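Long-range contacts in tryptophan decarboxylase 1 (Oryza sativa subsp. japonica, PDB 6KHO), which catalyses the pyridoxal phosphate-dependent decarboxylation of L-tryptophan to tryptamine, and of 5-hydroxy-L-tryptophan to serotonin, as a homodimer: residues G126-A131 and D372-Q377; V170-T175 and T339-R344; T175-L180 and M376-G381; L183-D188 and H347-S352. One frame throughout, in Å; residues are numbered along the deposited sequence.

How the contacts relate
Contact 2 pairs two strands of the large sheet, and T175, which it shares with contact 3, begins the helix whose N-terminus binds the phosphate of one cofactor. Contact 3, its centre about 8 Å from that of contact 2, links this helix to the loop whose V380 and G381 reach the phosphate of the other cofactor in the dimer. The same loop, through M376 and Q377, leads into contact 1, the centres of contacts 1 and 3 about 12 Å apart; here F127 CB lies 3.2 Å from V380 O. Contact 4, its centre about 12 Å from that of contact 3, lies farther along helix 175-194; L349 CD2 reaches L341 CD2 of contact 2 at 4.0 Å.

Contact 1. Residues G126-A131 and D372-Q377; sequences GFTWQA and DLKDMQ
F127 and K374 run past each other with CA atoms 4.8 Å apart, a loop meeting the 3-10 turn 373-375, and K374 N donates to F127 O at 3.2 Å. A water extends this backbone seam, donating to G126 O and accepting from L373 N. D372 CG stands anti to the carbonyl carbon (chi1 -59°), which brings OD1 to the backbone at T128-W129, where W129 N donates to D372 OD1 at 2.9 Å, on the anti lone pair. A second water, accepting from Q130 N, donates to the same oxygen. T128 lies side by side with D372, T128 CB 3.3 Å from D372 OD1. T128 OG1 turns back to accept from A131 N at 3.1 Å, an ST motif. The aliphatic part of K374 runs alongside F127 O; NZ goes on to D375 OD1 in a salt bridge and to T355 O. F127 meets F103 of the second subunit edge to face and lies beside V380 and G381 of the cofactor-binding loop, placing the contact at the dimer interface. D372 OD2 is bonded to S365 OG. Buried D372 is thus held through both oxygens, and the donors at OD1 would probably help to stabilise its negative charge.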
# COMPACT_ATOMS: atom_id res chain seq x y z
N GLY A 126 8.04 5.97 -7.34
CA GLY A 126 8.71 7.13 -6.78
C GLY A 126 9.50 6.93 -5.49
O GLY A 126 9.34 7.73 -4.57
N PHE A 127 10.36 5.91 -5.43
CA PHE A 127 11.12 5.66 -4.21
C PHE A 127 12.07 6.81 -3.89
O PHE A 127 12.30 7.13 -2.72
CB PHE A 127 11.89 4.34 -4.30
CG PHE A 127 12.33 3.93 -5.69
CD1 PHE A 127 13.36 4.58 -6.35
CD2 PHE A 127 11.78 2.80 -6.30
CE1 PHE A 127 13.78 4.16 -7.62
CE2 PHE A 127 12.19 2.37 -7.56
CZ PHE A 127 13.19 3.05 -8.23
N THR A 128 12.64 7.44 -4.92
CA THR A 128 13.46 8.63 -4.76
C THR A 128 12.87 9.76 -5.59
O THR A 128 12.11 9.54 -6.55
CB THR A 128 14.92 8.40 -5.19
OG1 THR A 128 14.97 8.04 -6.58
CG2 THR A 128 15.61 7.30 -4.34
N TRP A 129 13.25 10.99 -5.20
CA TRP A 129 12.93 12.17 -6.00
C TRP A 129 13.40 12.00 -7.45
O TRP A 129 12.64 12.23 -8.39
CB TRP A 129 13.58 13.41 -5.35
CG TRP A 129 13.40 14.70 -6.13
CD1 TRP A 129 12.39 15.61 -5.99
CD2 TRP A 129 14.24 15.20 -7.18
NE1 TRP A 129 12.55 16.64 -6.90
CE2 TRP A 129 13.69 16.42 -7.62
CE3 TRP A 129 15.44 14.75 -7.75
CZ2 TRP A 129 14.27 17.19 -8.64
CZ3 TRP A 129 16.01 15.51 -8.79
CH2 TRP A 129 15.42 16.72 -9.21
N GLN A 130 14.64 11.55 -7.64
CA GLN A 130 15.18 11.42 -8.99
C GLN A 130 14.41 10.40 -9.82
O GLN A 130 14.26 10.58 -11.04
CB GLN A 130 16.66 11.02 -8.93
CG GLN A 130 17.32 10.97 -10.30
CD GLN A 130 17.23 12.29 -11.03
OE1 GLN A 130 16.29 12.55 -11.79
NE2 GLN A 130 18.22 13.15 -10.81
N ALA A 131 13.90 9.33 -9.17
CA ALA A 131 13.08 8.31 -9.81
C ALA A 131 11.86 8.86 -10.51
O ALA A 131 11.31 8.16 -11.37
CB ALA A 131 12.58 7.29 -8.79
N ASP A 372 13.60 11.60 -0.05
CA ASP A 372 13.19 10.40 -0.78
C ASP A 372 12.15 9.68 0.06
O ASP A 372 12.42 9.33 1.22
CB ASP A 372 14.39 9.50 -1.07
CG ASP A 372 15.46 10.22 -1.89
OD1 ASP A 372 15.10 10.81 -2.93
OD2 ASP A 372 16.64 10.21 -1.49
N LEU A 373 10.95 9.49 -0.50
CA LEU A 373 9.84 9.08 0.34
C LEU A 373 9.88 7.60 0.69
O LEU A 373 9.15 7.17 1.59
CB LEU A 373 8.50 9.45 -0.32
CG LEU A 373 8.33 10.98 -0.37
CD1 LEU A 373 7.14 11.42 -1.21
CD2 LEU A 373 8.24 11.59 1.02
N LYS A 374 10.77 6.81 0.07
CA LYS A 374 11.05 5.49 0.63
C LYS A 374 11.54 5.57 2.08
O LYS A 374 11.39 4.61 2.83
CB LYS A 374 12.09 4.77 -0.21
CG LYS A 374 13.47 5.42 -0.20
CD LYS A 374 14.47 4.53 -0.94
CE LYS A 374 15.88 5.07 -0.83
NZ LYS A 374 16.41 4.83 0.55
N ASP A 375 12.11 6.71 2.49
CA ASP A 375 12.64 6.87 3.83
C ASP A 375 11.57 7.32 4.82
O ASP A 375 11.89 7.58 5.98
CB ASP A 375 13.81 7.85 3.82
CG ASP A 375 15.01 7.37 3.00
OD1 ASP A 375 15.18 6.15 2.79
OD2 ASP A 375 15.80 8.22 2.56
N MET A 376 10.31 7.42 4.39
CA MET A 376 9.20 7.81 5.25
C MET A 376 8.11 6.74 5.30
O MET A 376 7.00 7.02 5.76
CB MET A 376 8.60 9.14 4.77
CG MET A 376 9.56 10.30 4.83
SD MET A 376 9.52 11.03 6.47
CE MET A 376 7.90 11.80 6.48
N GLN A 377 8.40 5.52 4.85
CA GLN A 377 7.39 4.47 4.73
C GLN A 377 8.07 3.13 4.96
O GLN A 377 9.30 3.05 5.10
CB GLN A 377 6.72 4.48 3.34
CG GLN A 377 7.70 4.11 2.23
CD GLN A 377 7.10 4.15 0.82
OE1 GLN A 377 6.10 4.83 0.58
NE2 GLN A 377 7.70 3.41 -0.10
O HOH W 1 10.71 9.95 -3.36
O HOH W 2 16.53 11.74 -5.43

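Contact 2. Residues V170-T175 and T339-R344; sequences VILGTT and TCLYVR. With PLP (pyridoxal-5'-phosphate), chain C.
V170-L172 and T339-L341 pair as antiparallel strands at one edge of the seven-stranded mixed sheet of the large, cofactor-binding domain, the fold-type I architecture of group II decarboxylases. Four backbone bonds tie V170 to L341 and L172 to T339; the shortest is L172 N to T339 O, 2.7 Å. The packed part is the face carrying V170, L172, T339 and L341. Here L341 CD2 rests against both V170 CG1 at 4.0 Å and L172 CD1 at 4.1 Å; chi1 165° and chi2 67° together turn this methyl toward the neighbouring strand. On the reverse face the fit is looser: I171 CG1 and C340 SG meet at 4.2 Å, and helix 133-149 packs on C340. Beyond L172 the strands part and G173, partly exposed, turns the chain into the next helix, which T174 N-caps, its OG1 accepting from E177 N. T339 fills this corner: OG1 is hydrogen-bonded with S327 OG and lies near G173 O, where any bond is weak and not settled. The T339 and T175 side chains cross at about a right angle, T339 CG2 3.9 Å from T175 OG1. A valine in place of T339 would probably leave S327 OG without this partner and the turn at G173-T175 less firmly placed. At that turn T175 N donates to PLP (chain C) O3P at 2.9 Å with an N-H...O angle of 153°.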
# COMPACT_ATOMS: atom_id res chain seq x y z
N VAL A 170 3.90 12.52 4.56
CA VAL A 170 3.99 11.46 3.56
C VAL A 170 2.58 10.91 3.35
O VAL A 170 1.80 10.79 4.29
CB VAL A 170 4.98 10.35 3.98
CG1 VAL A 170 4.55 9.69 5.31
CG2 VAL A 170 5.12 9.30 2.87
N ILE A 171 2.27 10.57 2.11
CA ILE A 171 1.04 9.85 1.80
C ILE A 171 1.34 8.36 1.88
O ILE A 171 2.23 7.86 1.19
CB ILE A 171 0.49 10.23 0.42
CG1 ILE A 171 0.15 11.72 0.37
CG2 ILE A 171 -0.72 9.37 0.09
CD1 ILE A 171 -0.21 12.20 -1.08
N LEU A 172 0.60 7.66 2.74
CA LEU A 172 0.69 6.22 2.91
C LEU A 172 -0.63 5.58 2.48
O LEU A 172 -1.62 6.27 2.21
CB LEU A 172 1.01 5.87 4.38
CG LEU A 172 2.27 6.53 4.94
CD1 LEU A 172 2.40 6.34 6.46
CD2 LEU A 172 3.51 6.00 4.23
N GLY A 173 -0.64 4.25 2.42
CA GLY A 173 -1.86 3.55 2.07
C GLY A 173 -2.89 3.55 3.19
O GLY A 173 -4.09 3.68 2.93
N THR A 174 -2.45 3.41 4.44
CA THR A 174 -3.37 3.10 5.53
C THR A 174 -2.97 3.83 6.81
O THR A 174 -1.81 4.18 7.02
CB THR A 174 -3.41 1.59 5.86
OG1 THR A 174 -2.09 1.14 6.22
CG2 THR A 174 -3.92 0.76 4.67
N THR A 175 -3.95 3.98 7.70
CA THR A 175 -3.65 4.46 9.04
C THR A 175 -2.74 3.49 9.78
O THR A 175 -1.86 3.91 10.55
CB THR A 175 -4.96 4.70 9.81
OG1 THR A 175 -5.65 5.79 9.21
CG2 THR A 175 -4.69 5.05 11.28
N THR A 339 -3.88 7.90 2.75
CA THR A 339 -3.80 8.35 4.14
C THR A 339 -2.62 9.30 4.26
O THR A 339 -1.53 8.99 3.77
CB THR A 339 -3.61 7.17 5.11
OG1 THR A 339 -4.70 6.26 4.97
CG2 THR A 339 -3.55 7.67 6.57
N CYS A 340 -2.84 10.45 4.89
CA CYS A 340 -1.82 11.48 5.01
C CYS A 340 -1.28 11.48 6.44
O CYS A 340 -2.05 11.58 7.39
CB CYS A 340 -2.40 12.85 4.66
SG CYS A 340 -2.92 12.89 2.91
N LEU A 341 0.04 11.37 6.58
CA LEU A 341 0.72 11.43 7.87
C LEU A 341 1.57 12.69 7.93
O LEU A 341 2.35 12.94 7.02
CB LEU A 341 1.61 10.20 8.08
CG LEU A 341 2.63 10.32 9.21
CD1 LEU A 341 1.91 10.39 10.57
CD2 LEU A 341 3.60 9.15 9.17
N TYR A 342 1.43 13.46 9.02
CA TYR A 342 2.23 14.66 9.26
C TYR A 342 3.01 14.47 10.55
O TYR A 342 2.48 13.95 11.53
CB TYR A 342 1.34 15.91 9.39
CG TYR A 342 0.58 16.25 8.12
CD1 TYR A 342 -0.68 15.72 7.88
CD2 TYR A 342 1.13 17.10 7.16
CE1 TYR A 342 -1.38 16.03 6.72
CE2 TYR A 342 0.43 17.43 6.00
CZ TYR A 342 -0.82 16.89 5.79
OH TYR A 342 -1.51 17.20 4.64
N VAL A 343 4.28 14.90 10.55
CA VAL A 343 5.13 14.79 11.73
C VAL A 343 5.84 16.12 11.96
O VAL A 343 6.13 16.85 11.01
CB VAL A 343 6.16 13.64 11.61
CG1 VAL A 343 5.45 12.29 11.37
CG2 VAL A 343 7.16 13.90 10.50
N ARG A 344 6.13 16.43 13.23
CA ARG A 344 6.83 17.67 13.51
C ARG A 344 8.34 17.55 13.28
O ARG A 344 8.99 18.58 13.08
CB ARG A 344 6.54 18.13 14.93
CG ARG A 344 5.27 18.99 14.98
CD ARG A 344 4.86 19.30 16.40
NE ARG A 344 5.94 19.90 17.15
CZ ARG A 344 6.10 19.78 18.46
NH1 ARG A 344 5.24 19.05 19.16
NH2 ARG A 344 7.12 20.37 19.06
N1 PLP C . -8.72 4.60 12.60
C2 PLP C . -9.93 5.24 12.46
C2A PLP C . -10.41 6.24 13.47
C3 PLP C . -10.74 4.96 11.37
O3 PLP C . -11.94 5.60 11.24
C4 PLP C . -10.32 4.05 10.41
C4A PLP C . -10.99 4.02 9.06
C5 PLP C . -9.11 3.40 10.55
C6 PLP C . -8.30 3.68 11.65
C5A PLP C . -8.71 2.40 9.48
O4P PLP C . -7.36 2.01 9.54
P PLP C . -6.59 1.45 8.22
O1P PLP C . -7.41 0.38 7.55
O2P PLP C . -5.25 0.93 8.68
O3P PLP C . -6.39 2.55 7.19

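Contact 3. Residues T175-L180 and M376-G381; sequences TSEAML and MQVGVG. With PLP (pyridoxal-5'-phosphate), chain C; PLP (pyridoxal-5'-phosphate), chain J.
E177 reaches from the first turn of helix 175-194 to V378, in a segment with neither helix nor strand. From CB the chain leaves with CG anti to the backbone N (chi1 -169°) and stays extended. E177 CG touches V378 CG2 at 3.9 Å; CD follows over the same methyl; OE2, at the tip, accepts from V378 N at 2.8 Å, the donor lying nearly along the C-O axis and the N-H...O angle 173°. OE2 also accepts a hydrogen bond from a water, so it holds V378 N directly and G379 N through the water. One turn on, the side chains of L180 and V378 cross at about a right angle, L180 CD2 4.1 Å from V378 CG2. Q377 shapes the loop from within: its NE2 donates to G379 O and G381 O, while OE1 is bonded to R382. An alanine at E177 would probably leave V378 N and the bridging water without their acceptor and the loop freer to shift. At the helix start S176 N donates to PLP (chain C) O2P at 2.8 Å; at the loop end G381 N donates to PLP (chain J) O3P at 2.7 Å. The helix start thus holds this subunit's phosphate while the loop completes the second subunit's site, and G381 of the second subunit returns the favour, an arrangement characteristic of dimeric fold-type I PLP enzymes.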
# COMPACT_ATOMS: atom_id res chain seq x y z
N THR A 175 -3.95 3.98 7.70
CA THR A 175 -3.65 4.46 9.04
C THR A 175 -2.74 3.49 9.78
O THR A 175 -1.86 3.91 10.55
CB THR A 175 -4.96 4.70 9.81
OG1 THR A 175 -5.65 5.79 9.21
CG2 THR A 175 -4.69 5.05 11.28
N SER A 176 -2.88 2.18 9.53
CA SER A 176 -2.03 1.21 10.20
C SER A 176 -0.55 1.47 9.92
O SER A 176 0.27 1.41 10.84
CB SER A 176 -2.40 -0.22 9.79
OG SER A 176 -3.76 -0.49 10.10
N GLU A 177 -0.19 1.74 8.65
CA GLU A 177 1.21 2.04 8.35
C GLU A 177 1.66 3.33 9.02
O GLU A 177 2.80 3.44 9.46
CB GLU A 177 1.44 2.13 6.84
CG GLU A 177 2.96 2.18 6.50
CD GLU A 177 3.26 2.13 5.02
OE1 GLU A 177 2.30 2.02 4.22
OE2 GLU A 177 4.46 2.20 4.65
N ALA A 178 0.78 4.34 9.08
CA ALA A 178 1.13 5.57 9.77
C ALA A 178 1.35 5.32 11.26
O ALA A 178 2.28 5.89 11.86
CB ALA A 178 0.02 6.61 9.54
N MET A 179 0.53 4.46 11.86
CA MET A 179 0.76 4.09 13.24
C MET A 179 2.05 3.32 13.39
O MET A 179 2.82 3.55 14.32
CB MET A 179 -0.41 3.25 13.76
CG MET A 179 -1.65 4.06 14.05
SD MET A 179 -3.09 3.00 14.26
CE MET A 179 -4.31 4.22 14.74
N LEU A 180 2.31 2.39 12.47
CA LEU A 180 3.48 1.52 12.61
C LEU A 180 4.78 2.32 12.53
O LEU A 180 5.70 2.11 13.32
CB LEU A 180 3.46 0.44 11.53
CG LEU A 180 4.70 -0.45 11.39
CD1 LEU A 180 5.04 -1.15 12.72
CD2 LEU A 180 4.50 -1.49 10.32
N MET A 376 10.31 7.42 4.39
CA MET A 376 9.20 7.81 5.25
C MET A 376 8.11 6.74 5.30
O MET A 376 7.00 7.02 5.76
CB MET A 376 8.60 9.14 4.77
CG MET A 376 9.56 10.30 4.83
SD MET A 376 9.52 11.03 6.47
CE MET A 376 7.90 11.80 6.48
N GLN A 377 8.40 5.52 4.85
CA GLN A 377 7.39 4.47 4.73
C GLN A 377 8.07 3.13 4.96
O GLN A 377 9.30 3.05 5.10
CB GLN A 377 6.72 4.48 3.34
CG GLN A 377 7.70 4.11 2.23
CD GLN A 377 7.10 4.15 0.82
OE1 GLN A 377 6.10 4.83 0.58
NE2 GLN A 377 7.70 3.41 -0.10
N VAL A 378 7.27 2.06 4.94
CA VAL A 378 7.81 0.71 5.12
C VAL A 378 8.56 0.24 3.88
O VAL A 378 9.70 -0.24 3.96
CB VAL A 378 6.69 -0.26 5.52
CG1 VAL A 378 7.15 -1.72 5.39
CG2 VAL A 378 6.22 0.05 6.95
N GLY A 379 7.94 0.36 2.70
CA GLY A 379 8.47 -0.23 1.49
C GLY A 379 9.40 0.68 0.71
O GLY A 379 9.78 1.77 1.15
N VAL A 380 9.79 0.21 -0.48
CA VAL A 380 10.68 0.97 -1.35
C VAL A 380 9.85 1.66 -2.43
O VAL A 380 9.74 2.90 -2.43
CB VAL A 380 11.78 0.08 -1.97
CG1 VAL A 380 12.79 0.93 -2.76
CG2 VAL A 380 12.50 -0.70 -0.88
N GLY A 381 9.24 0.88 -3.33
CA GLY A 381 8.42 1.46 -4.38
C GLY A 381 7.15 2.10 -3.85
O GLY A 381 6.72 1.86 -2.72
N1 PLP C . -8.72 4.60 12.60
C2 PLP C . -9.93 5.24 12.46
C2A PLP C . -10.41 6.24 13.47
C3 PLP C . -10.74 4.96 11.37
O3 PLP C . -11.94 5.60 11.24
C4 PLP C . -10.32 4.05 10.41
C4A PLP C . -10.99 4.02 9.06
C5 PLP C . -9.11 3.40 10.55
C6 PLP C . -8.30 3.68 11.65
C5A PLP C . -8.71 2.40 9.48
O4P PLP C . -7.36 2.01 9.54
P PLP C . -6.59 1.45 8.22
O1P PLP C . -7.41 0.38 7.55
O2P PLP C . -5.25 0.93 8.68
O3P PLP C . -6.39 2.55 7.19
N1 PLP J . 13.54 -7.31 -3.27
C2 PLP J . 13.75 -7.47 -4.62
C2A PLP J . 14.45 -8.69 -5.15
C3 PLP J . 13.29 -6.49 -5.49
O3 PLP J . 13.49 -6.65 -6.83
C4 PLP J . 12.62 -5.36 -5.00
C4A PLP J . 11.53 -4.76 -5.85
C5 PLP J . 12.45 -5.21 -3.64
C6 PLP J . 12.90 -6.19 -2.77
C5A PLP J . 11.75 -3.97 -3.10
O4P PLP J . 10.37 -4.21 -3.01
P PLP J . 9.26 -3.10 -2.65
O1P PLP J . 7.97 -3.67 -3.18
O2P PLP J . 9.26 -2.96 -1.15
O3P PLP J . 9.52 -1.76 -3.28
O HOH W 3 5.30 1.21 2.33

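Contact 4. Residues L183-D188 and H347-S352; sequences LVAARD and HRLTGS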
# COMPACT_ATOMS: atom_id res chain seq x y z
N LEU A 183 5.19 4.44 15.67
CA LEU A 183 5.52 3.56 16.78
C LEU A 183 6.98 3.12 16.72
O LEU A 183 7.65 3.01 17.76
CB LEU A 183 4.62 2.32 16.79
CG LEU A 183 3.24 2.48 17.40
CD1 LEU A 183 2.32 1.39 16.84
CD2 LEU A 183 3.36 2.38 18.92
N VAL A 184 7.48 2.85 15.52
CA VAL A 184 8.87 2.42 15.39
C VAL A 184 9.81 3.56 15.75
O VAL A 184 10.80 3.36 16.46
CB VAL A 184 9.14 1.88 13.97
CG1 VAL A 184 10.64 1.84 13.70
CG2 VAL A 184 8.54 0.48 13.84
N ALA A 185 9.50 4.78 15.32
CA ALA A 185 10.34 5.92 15.69
C ALA A 185 10.33 6.13 17.21
O ALA A 185 11.38 6.34 17.83
CB ALA A 185 9.87 7.17 14.96
N ALA A 186 9.15 6.07 17.83
CA ALA A 186 9.07 6.25 19.28
C ALA A 186 9.80 5.13 20.01
O ALA A 186 10.54 5.38 20.97
CB ALA A 186 7.61 6.32 19.73
N ARG A 187 9.60 3.89 19.55
CA ARG A 187 10.30 2.74 20.12
C ARG A 187 11.81 2.92 20.08
O ARG A 187 12.50 2.73 21.09
CB ARG A 187 9.90 1.47 19.35
CG ARG A 187 10.56 0.18 19.87
CD ARG A 187 10.49 -0.96 18.83
NE ARG A 187 11.40 -0.72 17.71
CZ ARG A 187 11.39 -1.41 16.57
NH1 ARG A 187 10.52 -2.39 16.36
NH2 ARG A 187 12.27 -1.10 15.62
N ASP A 188 12.34 3.30 18.92
CA ASP A 188 13.79 3.37 18.79
C ASP A 188 14.37 4.46 19.69
O ASP A 188 15.43 4.27 20.30
CB ASP A 188 14.17 3.60 17.32
CG ASP A 188 13.92 2.34 16.45
OD1 ASP A 188 13.63 1.27 17.05
OD2 ASP A 188 14.01 2.42 15.20
N HIS A 347 13.15 13.92 10.76
CA HIS A 347 14.39 13.22 11.12
C HIS A 347 14.13 12.06 12.09
O HIS A 347 14.85 11.05 12.05
CB HIS A 347 15.37 14.24 11.72
CG HIS A 347 16.74 13.69 11.98
ND1 HIS A 347 17.50 13.07 11.02
CD2 HIS A 347 17.50 13.71 13.11
CE1 HIS A 347 18.66 12.71 11.54
NE2 HIS A 347 18.69 13.09 12.80
N ARG A 348 13.12 12.18 12.96
CA ARG A 348 12.78 11.08 13.86
C ARG A 348 12.31 9.85 13.10
O ARG A 348 12.55 8.72 13.52
CB ARG A 348 11.70 11.52 14.86
CG ARG A 348 12.07 12.67 15.82
CD ARG A 348 12.63 12.17 17.17
NE ARG A 348 12.79 13.25 18.15
CZ ARG A 348 13.65 13.22 19.17
NH1 ARG A 348 13.72 14.25 20.02
NH2 ARG A 348 14.44 12.17 19.36
N LEU A 349 11.61 10.05 11.97
CA LEU A 349 11.15 8.91 11.17
C LEU A 349 12.23 8.40 10.24
O LEU A 349 12.49 7.19 10.18
CB LEU A 349 9.92 9.30 10.35
CG LEU A 349 8.56 8.78 10.81
CD1 LEU A 349 8.33 9.12 12.26
CD2 LEU A 349 7.49 9.43 9.93
N THR A 350 12.89 9.29 9.50
CA THR A 350 13.90 8.83 8.56
C THR A 350 15.05 8.14 9.29
O THR A 350 15.66 7.22 8.75
CB THR A 350 14.42 10.00 7.71
OG1 THR A 350 14.96 11.03 8.56
CG2 THR A 350 13.29 10.60 6.87
N GLY A 351 15.31 8.52 10.55
CA GLY A 351 16.36 7.86 11.31
C GLY A 351 16.14 6.36 11.45
O GLY A 351 17.09 5.58 11.40
N SER A 352 14.89 5.95 11.61
CA SER A 352 14.55 4.53 11.69
C SER A 352 14.29 3.89 10.32
O SER A 352 14.50 2.68 10.17
CB SER A 352 13.30 4.34 12.55
OG SER A 352 13.54 4.75 13.88
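A185 and S352 sit where helices 175-194 and 346-353 cross almost perpendicularly, the axes of the two short segments 8.7 Å apart at an angle of 85°. Close packing centres on A185, whose CB turns into the other helix, 3.4 Å from R348 O and 3.7 Å from L349 CD1. A small side chain here is consistent with the close approach of the backbones, A185 CA and L349 CA being 5.5 Å apart. V184 adds CG1, lying 3.8 Å from S352 CB. W294 of strand 294-298 packs against A185 and L349. The polar contact lies at the far end, where S352 OG donates to D188 OD2 at 2.7 Å. D188 CG is anti to the carbonyl carbon (chi1 -71°), which points the carboxylate toward S352. OD2 is met on its anti side, the hydroxyl 23° out of the carboxylate plane. Charge pairing stays within helix 175-194: R187 grips D188 side-on, NE and NH2 both reaching OD1 at its syn side, and OD1 lies in the guanidinium plane. R187 reaches beyond the segments too, with NH1 bonded to A224 O and NH2 to R222 O of the second subunit. The two carboxylate oxygens thus divide the work, OD1 paired with the arginine charge and OD2 with the serine hydroxyl, so the turn of D188 is fixed from two sides and its negative charge is probably well balanced.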